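Prophenoloxidase b (Marsupenaeus japonicus, PDB 3WKY) is a type 3 copper protein, the inactive precursor of a phenoloxidase that probably hydroxylates monophenols and oxidises o-diphenols. Local coordinates at residues 500-511 / 588-599. Sequence-based numbering, arbitrary orientation.
Sequences RMKLRIFLAPKF and MNFHFFVMATDV. With NAG (2-acetamido-2-deoxy-beta-D-glucopyranose), chain E.
A fully extended K510, its CG turned opposite the main-chain nitrogen (chi1 -176°), is drawn across the ring of H591. The two side chains cross nearly at right angles: K510 CB sits over one face of the imidazole, 4.2 Å from the ring centroid in a CH-pi contact, while K510 NZ runs on to a salt bridge with E659. At the ring's edge and in its plane, a water lies 2.8 Å from H591 NE2 and donates to K510 O. Were H591 replaced by an alanine, this water would probably lose its imidazole partner and the K510 methylenes the flat face they lie on. Strands 501-509 and 588-598 pair in antiparallel register, and K510, just past the last pair, P509-F590, reaches back over H591, the partner of A508. At the non-hydrogen-bonded pairs L503-A596, I505-V594 and L507-F592, side chains share one face; there I505 CG2 lies over the F592 ring, 3.9 Å from its centroid. The hydrogen-bonded pairs K502-T597, R504-M595, F506-F593 and A508-H591 line the other, where the R504 guanidinium forms a salt bridge with D628. Paired backbone bonds such as R504 N to M595 O (2.9 Å) join the strands, and K510 N to N589 O (3.1 Å) carries the pairing past P509. These neighbouring strands belong to the sheet of the hemocyanin Ig-like domain, and helix 218-239 touches F506 and F590. Backbone bonds thus fix the register; the L503, I505 and L507 face is apolar, the other mixes aromatic rings with polar and charged groups, and the basic ends of R504 and K510 reach D628 and E659.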
ATOM      1  N   ARG A 500      60.147 -12.527  20.297  1.00 31.51           N
ATOM      2  CA  ARG A 500      58.931 -12.086  20.968  1.00 34.69           C
ATOM      3  C   ARG A 500      57.768 -12.339  20.020  1.00 25.97           C
ATOM      4  O   ARG A 500      57.904 -12.183  18.802  1.00 26.38           O
ATOM      5  CB  ARG A 500      58.975 -10.589  21.268  1.00 36.10           C
ATOM      6  CG  ARG A 500      60.083 -10.130  22.195  1.00 52.24           C
ATOM      7  CD  ARG A 500      59.929  -8.643  22.529  1.00 56.84           C
ATOM      8  NE  ARG A 500      59.665  -7.826  21.345  1.00 41.94           N
ATOM      9  CZ  ARG A 500      60.589  -7.492  20.446  1.00 53.87           C
ATOM     10  NH1 ARG A 500      61.840  -7.912  20.596  1.00 65.47           N
ATOM     11  NH2 ARG A 500      60.269  -6.743  19.396  1.00 45.17           N
ATOM     12  N   MET A 501      56.627 -12.731  20.565  1.00 25.92           N
ATOM     13  CA  MET A 501      55.455 -12.846  19.720  1.00 30.97           C
ATOM     14  C   MET A 501      54.181 -12.449  20.445  1.00 22.48           C
ATOM     15  O   MET A 501      54.129 -12.433  21.682  1.00 22.24           O
ATOM     16  CB  MET A 501      55.337 -14.261  19.183  1.00 31.67           C
ATOM     17  CG  MET A 501      55.118 -15.262  20.252  1.00 42.92           C
ATOM     18  SD  MET A 501      53.608 -16.127  19.876  1.00 57.75           S
ATOM     19  CE  MET A 501      54.165 -17.797  20.132  1.00 29.88           C
ATOM     20  N   LYS A 502      53.169 -12.104  19.658  1.00 24.15           N
ATOM     21  CA  LYS A 502      51.829 -11.866  20.179  1.00 22.69           C
ATOM     22  C   LYS A 502      50.918 -12.978  19.651  1.00 20.73           C
ATOM     23  O   LYS A 502      50.882 -13.240  18.450  1.00 25.72           O
ATOM     24  CB  LYS A 502      51.332 -10.485  19.755  1.00 24.20           C
ATOM     25  CG  LYS A 502      49.826 -10.280  19.947  1.00 25.22           C
ATOM     26  CD  LYS A 502      49.476  -8.796  20.029  1.00 30.13           C
ATOM     27  CE  LYS A 502      49.620  -8.295  21.456  1.00 35.40           C
ATOM     28  NZ  LYS A 502      49.326  -6.839  21.576  1.00 35.51           N
ATOM     29  N   LEU A 503      50.233 -13.671  20.557  1.00 18.12           N
ATOM     30  CA  LEU A 503      49.276 -14.690  20.156  1.00 17.65           C
ATOM     31  C   LEU A 503      47.923 -13.996  19.975  1.00 21.63           C
ATOM     32  O   LEU A 503      47.532 -13.165  20.793  1.00 20.84           O
ATOM     33  CB  LEU A 503      49.175 -15.779  21.211  1.00 23.65           C
ATOM     34  CG  LEU A 503      50.326 -16.792  21.155  1.00 23.68           C
ATOM     35  CD1 LEU A 503      50.282 -17.716  22.361  1.00 25.68           C
ATOM     36  CD2 LEU A 503      50.229 -17.591  19.863  1.00 20.46           C
ATOM     37  N   ARG A 504      47.234 -14.327  18.888  1.00 19.14           N
ATOM     38  CA  ARG A 504      45.945 -13.704  18.584  1.00 18.37           C
ATOM     39  C   ARG A 504      44.985 -14.840  18.367  1.00 19.83           C
ATOM     40  O   ARG A 504      45.154 -15.628  17.440  1.00 20.40           O
ATOM     41  CB  ARG A 504      46.070 -12.887  17.310  1.00 18.07           C
ATOM     42  CG  ARG A 504      47.123 -11.803  17.387  1.00 19.88           C
ATOM     43  CD  ARG A 504      47.297 -11.134  16.059  1.00 19.27           C
ATOM     44  NE  ARG A 504      48.375 -10.158  16.096  1.00 20.98           N
ATOM     45  CZ  ARG A 504      48.235  -8.889  16.458  1.00 21.28           C
ATOM     46  NH1 ARG A 504      47.036  -8.407  16.794  1.00 20.51           N
ATOM     47  NH2 ARG A 504      49.294  -8.094  16.461  1.00 22.96           N
ATOM     48  N   ILE A 505      43.977 -14.936  19.225  1.00 19.07           N
ATOM     49  CA  ILE A 505      43.092 -16.091  19.221  1.00 14.05           C
ATOM     50  C   ILE A 505      41.644 -15.623  19.074  1.00 19.80           C
ATOM     51  O   ILE A 505      41.206 -14.766  19.834  1.00 18.08           O
ATOM     52  CB  ILE A 505      43.251 -16.879  20.517  1.00 17.74           C
ATOM     53  CG1 ILE A 505      44.726 -17.312  20.639  1.00 20.95           C
ATOM     54  CG2 ILE A 505      42.318 -18.070  20.534  1.00 17.50           C
ATOM     55  CD1 ILE A 505      45.000 -18.387  21.657  1.00 27.49           C
ATOM     56  N   PHE A 506      40.925 -16.171  18.091  1.00 19.34           N
ATOM     57  CA  PHE A 506      39.547 -15.720  17.801  1.00 15.79           C
ATOM     58  C   PHE A 506      38.613 -16.915  17.647  1.00 17.24           C
ATOM     59  O   PHE A 506      39.050 -18.010  17.288  1.00 18.22           O
ATOM     60  CB  PHE A 506      39.511 -14.858  16.525  1.00 14.20           C
ATOM     61  CG  PHE A 506      40.169 -13.514  16.680  1.00 15.94           C
ATOM     62  CD1 PHE A 506      41.534 -13.363  16.491  1.00 20.96           C
ATOM     63  CD2 PHE A 506      39.419 -12.395  17.025  1.00 19.49           C
ATOM     64  CE1 PHE A 506      42.142 -12.117  16.646  1.00 25.06           C
ATOM     65  CE2 PHE A 506      40.019 -11.152  17.176  1.00 18.69           C
ATOM     66  CZ  PHE A 506      41.380 -11.012  16.980  1.00 25.61           C
ATOM     67  N   LEU A 507      37.320 -16.695  17.905  1.00 15.68           N
ATOM     68  CA  LEU A 507      36.325 -17.760  17.906  1.00 15.44           C
ATOM     69  C   LEU A 507      35.217 -17.385  16.921  1.00 20.00           C
ATOM     70  O   LEU A 507      34.885 -16.202  16.798  1.00 17.97           O
ATOM     71  CB  LEU A 507      35.698 -17.891  19.304  1.00 18.70           C
ATOM     72  CG  LEU A 507      34.775 -19.082  19.606  1.00 19.79           C
ATOM     73  CD1 LEU A 507      35.596 -20.350  19.865  1.00 22.59           C
ATOM     74  CD2 LEU A 507      33.871 -18.786  20.799  1.00 20.10           C
ATOM     75  N   ALA A 508      34.666 -18.378  16.221  1.00 18.20           N
ATOM     76  CA  ALA A 508      33.471 -18.179  15.385  1.00 16.74           C
ATOM     77  C   ALA A 508      32.764 -19.512  15.196  1.00 18.81           C
ATOM     78  O   ALA A 508      33.404 -20.557  15.209  1.00 17.90           O
ATOM     79  CB  ALA A 508      33.851 -17.588  14.027  1.00 20.70           C
ATOM     80  N   PRO A 509      31.436 -19.490  15.017  1.00 17.64           N
ATOM     81  CA  PRO A 509      30.779 -20.771  14.726  1.00 18.03           C
ATOM     82  C   PRO A 509      31.250 -21.328  13.385  1.00 17.25           C
ATOM     83  O   PRO A 509      31.618 -20.561  12.481  1.00 19.85           O
ATOM     84  CB  PRO A 509      29.288 -20.394  14.625  1.00 17.43           C
ATOM     85  CG  PRO A 509      29.174 -19.069  15.322  1.00 17.08           C
ATOM     86  CD  PRO A 509      30.480 -18.366  15.078  1.00 16.12           C
ATOM     87  N   LYS A 510      31.247 -22.646  13.250  1.00 19.69           N
ATOM     88  CA  LYS A 510      31.649 -23.263  11.997  1.00 19.26           C
ATOM     89  C   LYS A 510      30.514 -23.243  10.964  1.00 20.95           C
ATOM     90  O   LYS A 510      30.754 -23.052   9.763  1.00 20.56           O
ATOM     91  CB  LYS A 510      32.137 -24.700  12.248  1.00 20.61           C
ATOM     92  CG  LYS A 510      32.671 -25.395  11.007  1.00 27.90           C
ATOM     93  CD  LYS A 510      33.446 -26.665  11.373  1.00 28.00           C
ATOM     94  CE  LYS A 510      34.042 -27.331  10.131  1.00 33.51           C
ATOM     95  NZ  LYS A 510      34.809 -28.561  10.487  1.00 37.71           N
ATOM     96  N   PHE A 511      29.283 -23.418  11.439  1.00 19.54           N
ATOM     97  CA  PHE A 511      28.125 -23.537  10.555  1.00 16.72           C
ATOM     98  C   PHE A 511      27.136 -22.394  10.747  1.00 18.19           C
ATOM     99  O   PHE A 511      26.970 -21.896  11.865  1.00 20.66           O
ATOM    100  CB  PHE A 511      27.410 -24.866  10.809  1.00 18.55           C
ATOM    101  CG  PHE A 511      28.314 -26.061  10.667  1.00 24.24           C
ATOM    102  CD1 PHE A 511      28.555 -26.619   9.420  1.00 24.52           C
ATOM    103  CD2 PHE A 511      28.941 -26.604  11.778  1.00 22.54           C
ATOM    104  CE1 PHE A 511      29.402 -27.719   9.288  1.00 29.30           C
ATOM    105  CE2 PHE A 511      29.788 -27.694  11.651  1.00 26.78           C
ATOM    106  CZ  PHE A 511      30.017 -28.250  10.407  1.00 27.20           C
ATOM    107  N   MET A 588      27.854 -27.640  20.100  1.00 19.04           N
ATOM    108  CA  MET A 588      27.936 -26.778  18.928  1.00 21.13           C
ATOM    109  C   MET A 588      29.396 -26.529  18.569  1.00 21.56           C
ATOM    110  O   MET A 588      30.223 -26.241  19.441  1.00 22.96           O
ATOM    111  CB  MET A 588      27.198 -25.465  19.225  1.00 17.45           C
ATOM    112  CG  MET A 588      27.311 -24.392  18.171  1.00 18.42           C
ATOM    113  SD  MET A 588      26.307 -22.999  18.765  1.00 21.36           S
ATOM    114  CE  MET A 588      26.659 -21.785  17.495  1.00 19.90           C
ATOM    115  N   ASN A 589      29.720 -26.630  17.283  1.00 17.23           N
ATOM    116  CA  ASN A 589      31.113 -26.571  16.848  0.59 21.75           C
ATOM    117  C   ASN A 589      31.594 -25.167  16.484  1.00 24.60           C
ATOM    118  O   ASN A 589      30.931 -24.454  15.735  1.00 22.09           O
ATOM    119  CB  ASN A 589      31.333 -27.521  15.670  0.59 24.08           C
ATOM    120  CG  ASN A 589      30.878 -28.932  15.978  0.59 23.94           C
ATOM    121  OD1 ASN A 589      30.053 -29.503  15.263  0.59 38.17           O
ATOM    122  ND2 ASN A 589      31.404 -29.500  17.052  0.59 25.36           N
ATOM    123  N   PHE A 590      32.759 -24.786  17.012  1.00 18.80           N
ATOM    124  CA  PHE A 590      33.351 -23.471  16.770  1.00 21.39           C
ATOM    125  C   PHE A 590      34.773 -23.571  16.245  1.00 22.31           C
ATOM    126  O   PHE A 590      35.547 -24.441  16.669  1.00 22.66           O
ATOM    127  CB  PHE A 590      33.392 -22.641  18.057  1.00 21.59           C
ATOM    128  CG  PHE A 590      32.046 -22.189  18.546  1.00 17.64           C
ATOM    129  CD1 PHE A 590      31.208 -23.065  19.221  1.00 17.75           C
ATOM    130  CD2 PHE A 590      31.641 -20.867  18.377  1.00 18.83           C
ATOM    131  CE1 PHE A 590      29.970 -22.649  19.690  1.00 19.91           C
ATOM    132  CE2 PHE A 590      30.397 -20.435  18.843  1.00 19.05           C
ATOM    133  CZ  PHE A 590      29.561 -21.335  19.503  1.00 18.83           C
ATOM    134  N   HIS A 591      35.122 -22.664  15.332  1.00 20.82           N
ATOM    135  CA  HIS A 591      36.514 -22.471  14.953  1.00 22.12           C
ATOM    136  C   HIS A 591      37.242 -21.768  16.091  1.00 22.39           C
ATOM    137  O   HIS A 591      36.696 -20.856  16.711  1.00 19.38           O
ATOM    138  CB  HIS A 591      36.628 -21.578  13.719  1.00 18.93           C
ATOM    139  CG  HIS A 591      36.090 -22.181  12.459  1.00 22.30           C
ATOM    140  ND1 HIS A 591      36.570 -23.360  11.929  1.00 24.79           N
ATOM    141  CD2 HIS A 591      35.147 -21.735  11.594  1.00 23.44           C
ATOM    142  CE1 HIS A 591      35.926 -23.629  10.806  1.00 26.54           C
ATOM    143  NE2 HIS A 591      35.059 -22.657  10.579  1.00 24.31           N
ATOM    144  N   PHE A 592      38.494 -22.162  16.325  1.00 20.23           N
ATOM    145  CA  PHE A 592      39.348 -21.556  17.346  1.00 21.00           C
ATOM    146  C   PHE A 592      40.635 -21.217  16.591  1.00 24.36           C
ATOM    147  O   PHE A 592      41.531 -22.053  16.435  1.00 21.24           O
ATOM    148  CB  PHE A 592      39.574 -22.589  18.458  1.00 20.57           C
ATOM    149  CG  PHE A 592      40.221 -22.060  19.721  1.00 20.77           C
ATOM    150  CD1 PHE A 592      41.611 -22.078  19.865  1.00 24.22           C
ATOM    151  CD2 PHE A 592      39.446 -21.664  20.807  1.00 24.04           C
ATOM    152  CE1 PHE A 592      42.215 -21.636  21.048  1.00 19.61           C
ATOM    153  CE2 PHE A 592      40.040 -21.227  21.991  1.00 25.73           C
ATOM    154  CZ  PHE A 592      41.431 -21.219  22.109  1.00 23.17           C
ATOM    155  N   PHE A 593      40.699 -19.995  16.074  1.00 18.25           N
ATOM    156  CA  PHE A 593      41.801 -19.553  15.217  1.00 19.07           C
ATOM    157  C   PHE A 593      42.950 -19.047  16.079  1.00 19.39           C
ATOM    158  O   PHE A 593      42.731 -18.268  17.013  1.00 17.39           O
ATOM    159  CB  PHE A 593      41.301 -18.422  14.298  1.00 18.50           C
ATOM    160  CG  PHE A 593      42.400 -17.668  13.547  1.00 17.39           C
ATOM    161  CD1 PHE A 593      43.096 -16.613  14.150  1.00 15.85           C
ATOM    162  CD2 PHE A 593      42.674 -17.964  12.224  1.00 17.25           C
ATOM    163  CE1 PHE A 593      44.073 -15.906  13.460  1.00 15.09           C
ATOM    164  CE2 PHE A 593      43.653 -17.264  11.517  1.00 15.40           C
ATOM    165  CZ  PHE A 593      44.350 -16.226  12.137  1.00 17.29           C
ATOM    166  N   VAL A 594      44.174 -19.474  15.763  1.00 21.02           N
ATOM    167  CA  VAL A 594      45.357 -19.062  16.522  1.00 20.57           C
ATOM    168  C   VAL A 594      46.427 -18.528  15.576  1.00 19.85           C
ATOM    169  O   VAL A 594      46.813 -19.212  14.625  1.00 22.61           O
ATOM    170  CB  VAL A 594      45.964 -20.258  17.310  1.00 18.27           C
ATOM    171  CG1 VAL A 594      47.204 -19.812  18.106  1.00 21.14           C
ATOM    172  CG2 VAL A 594      44.921 -20.890  18.219  1.00 20.43           C
ATOM    173  N   MET A 595      46.915 -17.316  15.836  1.00 19.37           N
ATOM    174  CA  MET A 595      48.027 -16.778  15.061  1.00 23.03           C
ATOM    175  C   MET A 595      49.167 -16.282  15.949  1.00 21.26           C
ATOM    176  O   MET A 595      48.944 -15.576  16.937  1.00 19.91           O
ATOM    177  CB  MET A 595      47.557 -15.645  14.150  1.00 21.90           C
ATOM    178  CG  MET A 595      48.652 -15.057  13.276  1.00 21.88           C
ATOM    179  SD  MET A 595      48.001 -13.692  12.280  1.00 24.09           S
ATOM    180  CE  MET A 595      49.384 -13.319  11.195  1.00 29.59           C
ATOM    181  N   ALA A 596      50.392 -16.670  15.604  1.00 23.29           N
ATOM    182  CA  ALA A 596      51.575 -16.145  16.287  1.00 21.10           C
ATOM    183  C   ALA A 596      52.166 -15.044  15.416  1.00 21.27           C
ATOM    184  O   ALA A 596      52.577 -15.285  14.277  1.00 25.27           O
ATOM    185  CB  ALA A 596      52.605 -17.258  16.526  1.00 21.88           C
ATOM    186  N   THR A 597      52.205 -13.829  15.946  1.00 18.14           N
ATOM    187  CA  THR A 597      52.712 -12.724  15.150  0.54 22.02           C
ATOM    188  C   THR A 597      53.975 -12.139  15.767  1.00 23.32           C
ATOM    189  O   THR A 597      54.167 -12.158  16.981  1.00 24.47           O
ATOM    190  CB  THR A 597      51.639 -11.633  14.968  0.54 26.68           C
ATOM    191  OG1 THR A 597      52.091 -10.652  14.029  0.54 33.40           O
ATOM    192  CG2 THR A 597      51.370 -10.977  16.272  0.54 17.56           C
ATOM    193  N   ASP A 598      54.873 -11.669  14.902  1.00 28.36           N
ATOM    194  CA  ASP A 598      56.124 -11.082  15.367  1.00 30.04           C
ATOM    195  C   ASP A 598      55.823  -9.760  16.058  1.00 29.72           C
ATOM    196  O   ASP A 598      54.929  -9.020  15.633  1.00 29.72           O
ATOM    197  CB  ASP A 598      57.079 -10.836  14.199  1.00 32.75           C
ATOM    198  CG  ASP A 598      57.402 -12.102  13.419  1.00 34.02           C
ATOM    199  OD1 ASP A 598      57.411 -13.205  14.017  1.00 27.03           O
ATOM    200  OD2 ASP A 598      57.652 -11.980  12.198  1.00 38.36           O
ATOM    201  N   VAL A 599      56.542  -9.455  17.134  1.00 25.78           N
ATOM    202  CA  VAL A 599      56.351  -8.160  17.790  1.00 36.35           C
ATOM    203  C   VAL A 599      57.433  -7.176  17.362  1.00 50.59           C
ATOM    204  O   VAL A 599      58.535  -7.185  17.910  1.00 54.47           O
ATOM    205  CB  VAL A 599      56.338  -8.264  19.325  1.00 38.17           C
ATOM    206  CG1 VAL A 599      56.032  -6.907  19.939  1.00 44.04           C
ATOM    207  CG2 VAL A 599      55.316  -9.273  19.784  1.00 39.64           C
TER
HETATM  208  C1  NAG E 701      61.862 -12.477  11.755  1.00 46.29           C
HETATM  209  C2  NAG E 701      61.145 -11.573  10.736  1.00 59.34           C
HETATM  210  C3  NAG E 701      61.815 -10.227  10.428  1.00 63.82           C
HETATM  211  C4  NAG E 701      62.803  -9.747  11.483  1.00 66.46           C
HETATM  212  C5  NAG E 701      63.653 -10.915  11.934  1.00 61.42           C
HETATM  213  C6  NAG E 701      64.749 -10.456  12.890  1.00 63.53           C
HETATM  214  C7  NAG E 701      59.953 -13.002   9.124  1.00 54.38           C
HETATM  215  C8  NAG E 701      60.217 -14.353   8.524  1.00 57.50           C
HETATM  216  N2  NAG E 701      61.023 -12.285   9.471  1.00 52.78           N
HETATM  217  O3  NAG E 701      60.811  -9.248  10.278  1.00 65.18           O
HETATM  218  O4  NAG E 701      63.634  -8.740  10.950  1.00 69.93           O
HETATM  219  O5  NAG E 701      62.792 -11.811  12.588  1.00 60.03           O
HETATM  220  O6  NAG E 701      64.165  -9.745  13.961  1.00 64.87           O
HETATM  221  O7  NAG E 701      58.792 -12.615   9.261  1.00 49.69           O
HETATM  222  O   HOH W   1      58.866 -13.213  16.381  1.00 36.85           O
HETATM  223  O   HOH W   2      33.151 -22.543   8.568  1.00 21.99           O
HETATM  224  O   HOH W   3      28.654 -24.233  14.222  1.00 24.03           O